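Local coordinates for protein transcription elongation factor Spt4 (Methanocaldococcus jannaschii, PDB 3LPE) that stimulates transcription elongation as the small zinc-binding partner of Spt5, with which it forms a heterodimer, at residues B[1-13]-B[47-59]. Sequence-based numbering, arbitrary orientation.
Sequences MRACLKCKYLTND and IDIKGKYALSVKE. With ZN (zinc ion), chain I.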
ATOM      1  N   MET B   1       2.655  10.318  12.688  1.00 30.73           N
ATOM      2  CA  MET B   1       2.889  10.349  11.245  1.00 28.22           C
ATOM      3  C   MET B   1       1.899  11.286  10.562  1.00 43.43           C
ATOM      4  O   MET B   1       0.702  11.290  10.885  1.00 37.67           O
ATOM      5  CB  MET B   1       2.770   8.938  10.663  1.00 45.01           C
ATOM      6  CG  MET B   1       3.109   8.840   9.181  1.00 41.39           C
ATOM      7  SD  MET B   1       4.859   9.100   8.841  1.00 39.26           S
ATOM      8  CE  MET B   1       5.668   7.957   9.973  1.00 45.50           C
ATOM      9  N   ARG B   2       2.404  12.070   9.612  1.00 22.12           N
ATOM     10  CA  ARG B   2       1.624  13.078   8.924  1.00 24.28           C
ATOM     11  C   ARG B   2       1.629  12.769   7.442  1.00 21.96           C
ATOM     12  O   ARG B   2       2.400  11.937   6.983  1.00 27.44           O
ATOM     13  CB  ARG B   2       2.202  14.469   9.179  1.00 30.95           C
ATOM     14  CG  ARG B   2       2.482  14.783  10.666  1.00 37.79           C
ATOM     15  CD  ARG B   2       3.312  16.064  10.827  1.00 28.54           C
ATOM     16  NE  ARG B   2       2.563  17.251  10.438  1.00 22.50           N
ATOM     17  CZ  ARG B   2       1.831  17.979  11.283  1.00 46.39           C
ATOM     18  NH1 ARG B   2       1.751  17.640  12.562  1.00 39.44           N
ATOM     19  NH2 ARG B   2       1.182  19.045  10.854  1.00 38.53           N
ATOM     20  N   ALA B   3       0.752  13.425   6.694  1.00 24.78           N
ATOM     21  CA  ALA B   3       0.669  13.208   5.260  1.00 20.18           C
ATOM     22  C   ALA B   3       0.649  14.556   4.570  1.00 25.36           C
ATOM     23  O   ALA B   3      -0.002  15.487   5.040  1.00 23.48           O
ATOM     24  CB  ALA B   3      -0.594  12.413   4.898  1.00 27.77           C
ATOM     25  N   CYS B   4       1.372  14.668   3.459  1.00 26.68           N
ATOM     26  CA  CYS B   4       1.342  15.890   2.666  1.00 20.27           C
ATOM     27  C   CYS B   4      -0.072  16.239   2.250  1.00 20.52           C
ATOM     28  O   CYS B   4      -0.779  15.403   1.732  1.00 31.88           O
ATOM     29  CB  CYS B   4       2.216  15.741   1.399  1.00 20.32           C
ATOM     30  SG  CYS B   4       2.182  17.263   0.437  1.00 20.56           S
ATOM     31  N   LEU B   5      -0.484  17.496   2.452  1.00 23.91           N
ATOM     32  CA  LEU B   5      -1.838  17.923   2.072  1.00 29.61           C
ATOM     33  C   LEU B   5      -2.063  17.890   0.558  1.00 42.84           C
ATOM     34  O   LEU B   5      -3.192  17.805   0.094  1.00 27.33           O
ATOM     35  CB  LEU B   5      -2.135  19.336   2.598  1.00 32.61           C
ATOM     36  CG  LEU B   5      -2.317  19.451   4.113  1.00 43.06           C
ATOM     37  CD1 LEU B   5      -2.175  20.900   4.573  1.00 36.66           C
ATOM     38  CD2 LEU B   5      -3.670  18.862   4.547  1.00 33.88           C
ATOM     39  N   LYS B   6      -0.979  17.947  -0.208  1.00 28.66           N
ATOM     40  CA  LYS B   6      -1.074  17.992  -1.667  1.00 37.78           C
ATOM     41  C   LYS B   6      -0.875  16.624  -2.324  1.00 39.48           C
ATOM     42  O   LYS B   6      -1.665  16.215  -3.163  1.00 39.01           O
ATOM     43  CB  LYS B   6      -0.050  18.994  -2.226  1.00 34.58           C
ATOM     44  CG  LYS B   6      -0.372  19.513  -3.609  1.00 54.23           C
ATOM     45  CD  LYS B   6       0.696  20.498  -4.115  1.00 62.09           C
ATOM     46  CE  LYS B   6       0.806  21.736  -3.228  1.00 67.53           C
ATOM     47  NZ  LYS B   6       1.559  22.843  -3.893  1.00 73.24           N
ATOM     48  N   CYS B   7       0.195  15.925  -1.959  1.00 26.23           N
ATOM     49  CA  CYS B   7       0.547  14.686  -2.643  1.00 29.62           C
ATOM     50  C   CYS B   7       0.413  13.477  -1.729  1.00 21.16           C
ATOM     51  O   CYS B   7       0.636  12.366  -2.164  1.00 21.27           O
ATOM     52  CB  CYS B   7       1.960  14.737  -3.245  1.00 25.71           C
ATOM     53  SG  CYS B   7       3.364  14.507  -2.080  1.00 24.95           S
ATOM     54  N   LYS B   8       0.055  13.705  -0.465  1.00 20.92           N
ATOM     55  CA  LYS B   8      -0.281  12.585   0.450  1.00 22.80           C
ATOM     56  C   LYS B   8       0.902  11.738   0.919  1.00 29.67           C
ATOM     57  O   LYS B   8       0.737  10.746   1.659  1.00 20.63           O
ATOM     58  CB  LYS B   8      -1.397  11.704  -0.148  1.00 21.22           C
ATOM     59  CG  LYS B   8      -2.706  12.443  -0.312  1.00 38.16           C
ATOM     60  CD  LYS B   8      -3.838  11.560  -0.846  1.00 41.10           C
ATOM     61  CE  LYS B   8      -3.740  11.361  -2.342  1.00 43.54           C
ATOM     62  NZ  LYS B   8      -5.072  11.036  -2.932  1.00 59.33           N
ATOM     63  N   TYR B   9       2.111  12.138   0.529  1.00 20.50           N
ATOM     64  CA  TYR B   9       3.307  11.467   1.016  1.00 21.29           C
ATOM     65  C   TYR B   9       3.341  11.453   2.552  1.00 21.24           C
ATOM     66  O   TYR B   9       3.079  12.472   3.208  1.00 26.28           O
ATOM     67  CB  TYR B   9       4.551  12.179   0.505  1.00 21.75           C
ATOM     68  CG  TYR B   9       5.860  11.492   0.799  1.00 20.18           C
ATOM     69  CD1 TYR B   9       6.326  10.459  -0.011  1.00 20.35           C
ATOM     70  CD2 TYR B   9       6.670  11.924   1.838  1.00 25.68           C
ATOM     71  CE1 TYR B   9       7.562   9.852   0.240  1.00 38.09           C
ATOM     72  CE2 TYR B   9       7.898  11.329   2.097  1.00 31.71           C
ATOM     73  CZ  TYR B   9       8.342  10.298   1.292  1.00 35.97           C
ATOM     74  OH  TYR B   9       9.571   9.732   1.558  1.00 27.91           O
ATOM     75  N   LEU B  10       3.675  10.302   3.114  1.00 20.14           N
ATOM     76  CA  LEU B  10       3.655  10.158   4.571  1.00 20.77           C
ATOM     77  C   LEU B  10       5.008  10.425   5.188  1.00 23.04           C
ATOM     78  O   LEU B  10       6.002   9.883   4.723  1.00 28.24           O
ATOM     79  CB  LEU B  10       3.220   8.745   4.946  1.00 24.46           C
ATOM     80  CG  LEU B  10       1.772   8.421   4.583  1.00 21.44           C
ATOM     81  CD1 LEU B  10       1.564   6.943   4.889  1.00 27.36           C
ATOM     82  CD2 LEU B  10       0.850   9.230   5.456  1.00 23.71           C
ATOM     83  N   THR B  11       5.025  11.232   6.243  1.00 23.10           N
ATOM     84  CA  THR B  11       6.267  11.624   6.914  1.00 31.31           C
ATOM     85  C   THR B  11       6.010  12.204   8.315  1.00 29.90           C
ATOM     86  O   THR B  11       4.915  12.699   8.615  1.00 25.55           O
ATOM     87  CB  THR B  11       7.055  12.654   6.061  1.00 25.83           C
ATOM     88  OG1 THR B  11       8.260  13.013   6.749  1.00 21.90           O
ATOM     89  CG2 THR B  11       6.235  13.899   5.830  1.00 21.25           C
ATOM     90  N   ASN B  12       7.021  12.151   9.178  1.00 28.60           N
ATOM     91  CA  ASN B  12       6.928  12.833  10.456  1.00 27.75           C
ATOM     92  C   ASN B  12       7.159  14.314  10.302  1.00 24.60           C
ATOM     93  O   ASN B  12       6.815  15.096  11.176  1.00 27.74           O
ATOM     94  CB  ASN B  12       7.880  12.217  11.490  1.00 25.89           C
ATOM     95  CG  ASN B  12       7.465  10.805  11.878  1.00 41.11           C
ATOM     96  OD1 ASN B  12       6.283  10.540  12.103  1.00 31.10           O
ATOM     97  ND2 ASN B  12       8.427   9.895  11.945  1.00 42.80           N
ATOM     98  N   ASP B  13       7.741  14.696   9.160  1.00 24.95           N
ATOM     99  CA  ASP B  13       8.063  16.093   8.862  1.00 23.87           C
ATOM    100  C   ASP B  13       6.788  16.928   8.760  1.00 24.53           C
ATOM    101  O   ASP B  13       5.783  16.457   8.260  1.00 26.59           O
ATOM    102  CB  ASP B  13       8.794  16.127   7.533  1.00 23.87           C
ATOM    103  CG  ASP B  13       9.824  17.228   7.460  1.00 40.59           C
ATOM    104  OD1 ASP B  13       9.539  18.340   7.942  1.00 27.99           O
ATOM    105  OD2 ASP B  13      10.920  16.979   6.902  1.00 26.15           O
ATOM    106  N   ILE B  47       1.177   8.381  -8.633  1.00 30.66           N
ATOM    107  CA  ILE B  47       2.402   8.346  -7.843  1.00 30.09           C
ATOM    108  C   ILE B  47       3.570   7.882  -8.710  1.00 31.66           C
ATOM    109  O   ILE B  47       3.500   6.825  -9.310  1.00 32.42           O
ATOM    110  CB  ILE B  47       2.259   7.371  -6.662  1.00 25.51           C
ATOM    111  CG1 ILE B  47       1.193   7.881  -5.686  1.00 32.37           C
ATOM    112  CG2 ILE B  47       3.596   7.190  -5.981  1.00 26.03           C
ATOM    113  CD1 ILE B  47       0.796   6.870  -4.617  1.00 23.31           C
ATOM    114  N   ASP B  48       4.649   8.661  -8.773  1.00 34.27           N
ATOM    115  CA  ASP B  48       5.795   8.240  -9.569  1.00 36.80           C
ATOM    116  C   ASP B  48       7.099   8.173  -8.782  1.00 44.74           C
ATOM    117  O   ASP B  48       8.171   7.980  -9.371  1.00 33.03           O
ATOM    118  CB  ASP B  48       5.952   9.120 -10.809  1.00 50.45           C
ATOM    119  CG  ASP B  48       6.259  10.550 -10.463  1.00 58.26           C
ATOM    120  OD1 ASP B  48       6.143  10.908  -9.275  1.00 48.85           O
ATOM    121  OD2 ASP B  48       6.625  11.321 -11.378  1.00 75.27           O
ATOM    122  N   ILE B  49       7.014   8.317  -7.459  1.00 27.67           N
ATOM    123  CA  ILE B  49       8.187   8.108  -6.616  1.00 35.60           C
ATOM    124  C   ILE B  49       7.883   7.201  -5.431  1.00 30.57           C
ATOM    125  O   ILE B  49       6.823   7.323  -4.795  1.00 30.35           O
ATOM    126  CB  ILE B  49       8.883   9.443  -6.189  1.00 41.76           C
ATOM    127  CG1 ILE B  49      10.112   9.172  -5.318  1.00 47.22           C
ATOM    128  CG2 ILE B  49       7.932  10.374  -5.480  1.00 43.19           C
ATOM    129  CD1 ILE B  49      11.018  10.402  -5.139  1.00 56.20           C
ATOM    130  N   LYS B  50       8.797   6.276  -5.150  1.00 31.71           N
ATOM    131  CA  LYS B  50       8.563   5.304  -4.082  1.00 42.74           C
ATOM    132  C   LYS B  50       8.345   5.962  -2.726  1.00 35.27           C
ATOM    133  O   LYS B  50       8.892   7.023  -2.434  1.00 32.37           O
ATOM    134  CB  LYS B  50       9.680   4.262  -4.003  1.00 29.08           C
ATOM    135  CG  LYS B  50      10.902   4.716  -3.255  1.00 48.81           C
ATOM    136  CD  LYS B  50      11.959   3.626  -3.240  1.00 59.26           C
ATOM    137  CE  LYS B  50      11.519   2.452  -2.380  1.00 47.43           C
ATOM    138  NZ  LYS B  50      12.632   1.485  -2.177  1.00 56.10           N
ATOM    139  N   GLY B  51       7.536   5.318  -1.893  1.00 34.35           N
ATOM    140  CA  GLY B  51       7.248   5.839  -0.580  1.00 26.60           C
ATOM    141  C   GLY B  51       5.903   5.344  -0.088  1.00 29.33           C
ATOM    142  O   GLY B  51       5.244   4.543  -0.723  1.00 25.70           O
ATOM    143  N   LYS B  52       5.492   5.835   1.061  1.00 31.89           N
ATOM    144  CA  LYS B  52       4.198   5.487   1.581  1.00 29.51           C
ATOM    145  C   LYS B  52       3.327   6.727   1.464  1.00 26.94           C
ATOM    146  O   LYS B  52       3.799   7.830   1.703  1.00 23.00           O
ATOM    147  CB  LYS B  52       4.344   5.034   3.042  1.00 41.19           C
ATOM    148  CG  LYS B  52       5.462   3.995   3.231  1.00 39.61           C
ATOM    149  CD  LYS B  52       5.981   3.977   4.664  1.00 72.09           C
ATOM    150  CE  LYS B  52       5.359   2.848   5.471  1.00 72.86           C
ATOM    151  NZ  LYS B  52       6.025   1.562   5.137  1.00 72.97           N
ATOM    152  N   TYR B  53       2.060   6.528   1.108  1.00 27.86           N
ATOM    153  CA  TYR B  53       1.105   7.603   0.894  1.00 22.30           C
ATOM    154  C   TYR B  53      -0.226   7.322   1.584  1.00 32.19           C
ATOM    155  O   TYR B  53      -0.672   6.162   1.660  1.00 24.98           O
ATOM    156  CB  TYR B  53       0.821   7.755  -0.606  1.00 23.14           C
ATOM    157  CG  TYR B  53       2.047   8.125  -1.407  1.00 23.22           C
ATOM    158  CD1 TYR B  53       2.277   9.439  -1.780  1.00 26.16           C
ATOM    159  CD2 TYR B  53       2.962   7.156  -1.795  1.00 24.64           C
ATOM    160  CE1 TYR B  53       3.411   9.787  -2.531  1.00 25.20           C
ATOM    161  CE2 TYR B  53       4.096   7.493  -2.529  1.00 30.76           C
ATOM    162  CZ  TYR B  53       4.307   8.813  -2.893  1.00 37.16           C
ATOM    163  OH  TYR B  53       5.423   9.151  -3.624  1.00 31.77           O
ATOM    164  N   ALA B  54      -0.887   8.387   2.024  1.00 22.74           N
ATOM    165  CA  ALA B  54      -2.250   8.263   2.549  1.00 26.02           C
ATOM    166  C   ALA B  54      -3.186   8.172   1.354  1.00 33.46           C
ATOM    167  O   ALA B  54      -2.774   8.517   0.244  1.00 24.94           O
ATOM    168  CB  ALA B  54      -2.579   9.467   3.429  1.00 25.26           C
ATOM    169  N   LEU B  55      -4.419   7.680   1.541  1.00 25.10           N
ATOM    170  CA  LEU B  55      -5.389   7.697   0.450  1.00 26.28           C
ATOM    171  C   LEU B  55      -6.171   9.001   0.393  1.00 27.22           C
ATOM    172  O   LEU B  55      -6.608   9.436  -0.670  1.00 28.16           O
ATOM    173  CB  LEU B  55      -6.346   6.500   0.523  1.00 26.90           C
ATOM    174  CG  LEU B  55      -5.635   5.160   0.390  1.00 32.30           C
ATOM    175  CD1 LEU B  55      -6.648   4.021   0.470  1.00 32.47           C
ATOM    176  CD2 LEU B  55      -4.856   5.109  -0.922  1.00 26.52           C
ATOM    177  N   SER B  56      -6.335   9.632   1.542  1.00 27.83           N
ATOM    178  CA  SER B  56      -6.950  10.948   1.599  1.00 28.07           C
ATOM    179  C   SER B  56      -6.410  11.715   2.798  1.00 32.13           C
ATOM    180  O   SER B  56      -6.003  11.123   3.808  1.00 29.55           O
ATOM    181  CB  SER B  56      -8.497  10.848   1.676  1.00 29.66           C
ATOM    182  OG  SER B  56      -8.924  10.481   2.962  1.00 36.26           O
ATOM    183  N   VAL B  57      -6.417  13.034   2.686  1.00 27.96           N
ATOM    184  CA  VAL B  57      -5.859  13.882   3.721  1.00 27.47           C
ATOM    185  C   VAL B  57      -6.682  15.138   3.827  1.00 40.29           C
ATOM    186  O   VAL B  57      -7.208  15.630   2.824  1.00 31.19           O
ATOM    187  CB  VAL B  57      -4.418  14.341   3.382  1.00 41.00           C
ATOM    188  CG1 VAL B  57      -3.789  14.988   4.602  1.00 26.77           C
ATOM    189  CG2 VAL B  57      -3.572  13.186   2.890  1.00 61.72           C
ATOM    190  N   LYS B  58      -6.755  15.675   5.038  1.00 29.01           N
ATOM    191  CA  LYS B  58      -7.405  16.957   5.286  1.00 45.19           C
ATOM    192  C   LYS B  58      -6.664  17.692   6.381  1.00 35.76           C
ATOM    193  O   LYS B  58      -5.954  17.079   7.167  1.00 33.56           O
ATOM    194  CB  LYS B  58      -8.870  16.761   5.714  1.00 48.20           C
ATOM    195  CG  LYS B  58      -9.878  17.070   4.626  1.00 70.56           C
ATOM    196  CD  LYS B  58     -11.239  17.430   5.231  1.00 96.18           C
ATOM    197  CE  LYS B  58     -12.320  17.569   4.160  1.00 90.74           C
ATOM    198  NZ  LYS B  58     -11.909  18.505   3.076  1.00 96.88           N
ATOM    199  N   GLU B  59      -6.866  19.006   6.458  1.00 42.74           N
ATOM    200  CA  GLU B  59      -6.245  19.807   7.508  1.00 61.69           C
ATOM    201  C   GLU B  59      -6.794  19.448   8.882  1.00 72.23           C
ATOM    202  O   GLU B  59      -7.981  19.149   9.032  1.00 56.79           O
ATOM    203  CB  GLU B  59      -6.442  21.301   7.255  1.00 59.50           C
ATOM    204  CG  GLU B  59      -5.546  21.861   6.180  1.00 64.04           C
ATOM    205  CD  GLU B  59      -5.462  23.368   6.226  1.00 69.12           C
ATOM    206  OE1 GLU B  59      -5.809  24.005   5.214  1.00 60.62           O
ATOM    207  OE2 GLU B  59      -5.059  23.910   7.276  1.00 47.80           O
ATOM    208  OXT GLU B  59      -6.053  19.462   9.863  1.00 65.14           O
TER
HETATM  209 ZN    ZN I  60       3.834  16.520  -1.059  1.00 23.38          ZN
HETATM  210  O   HOH W   1      10.264   7.795   0.033  1.00 32.79           O
HETATM  211  O   HOH W   2       6.742   7.856   3.068  1.00 28.66           O
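A single beta bridge between Tyr-9 and Tyr-53, flanked by aromatic and aliphatic packing, joins the N-terminal zinc-binding hairpin of Spt4 to the C-terminal part of its sheet, a compact example of how a zinc ribbon is tied to the rest of a small domain. Two backbone bonds frame the bridge: Leu-10 N gives to Lys-52 O at 2.8 Å, and Ala-54 N to Lys-8 O at 2.9 Å. Leu-10 also lays CD2 against Ala-54 CB and CD1 against the Tyr-53 backbone. Beside them, the Tyr-9 ring, its CG anti to the backbone N (chi1 -173°), turns its edge to the face of Tyr-53 in a T-shaped pair, planes at 79°, with Tyr-9 CD1 leading, 3.9 Å from Tyr-53 CZ. The Tyr-53 hydroxyl donates to Ile-49 O, which helps hold the ring in place, while a water links Tyr-9 OH to Lys-50 O.

On the other flank, Lys-8 and Val-57 run past each other in opposite directions, with Lys-8 CG pressed to 3.4 Å from Val-57 CG2. A bend at chi3 (-79°) brings Lys-8 NZ to 3.2 Å from Leu-55 O, above the carbonyl plane. Cutting this side chain back to an alanine is likely to open a gap beside Val-57 CG2 and take the ammonium donor from Leu-55 O. The same valine methyl meets Ala-3 CB at 3.7 Å, and Leu-5 CD2 touches Val-57 CG1.

Cys-4, ending strand 2-4, and Cys-7, in the following turn, bind zinc with Cys-16 and Cys-19. Strand 23-33 pairs with strands 2-4, 51-53 and 56-57, its Trp-27 touching both Ala-3 and Ala-54.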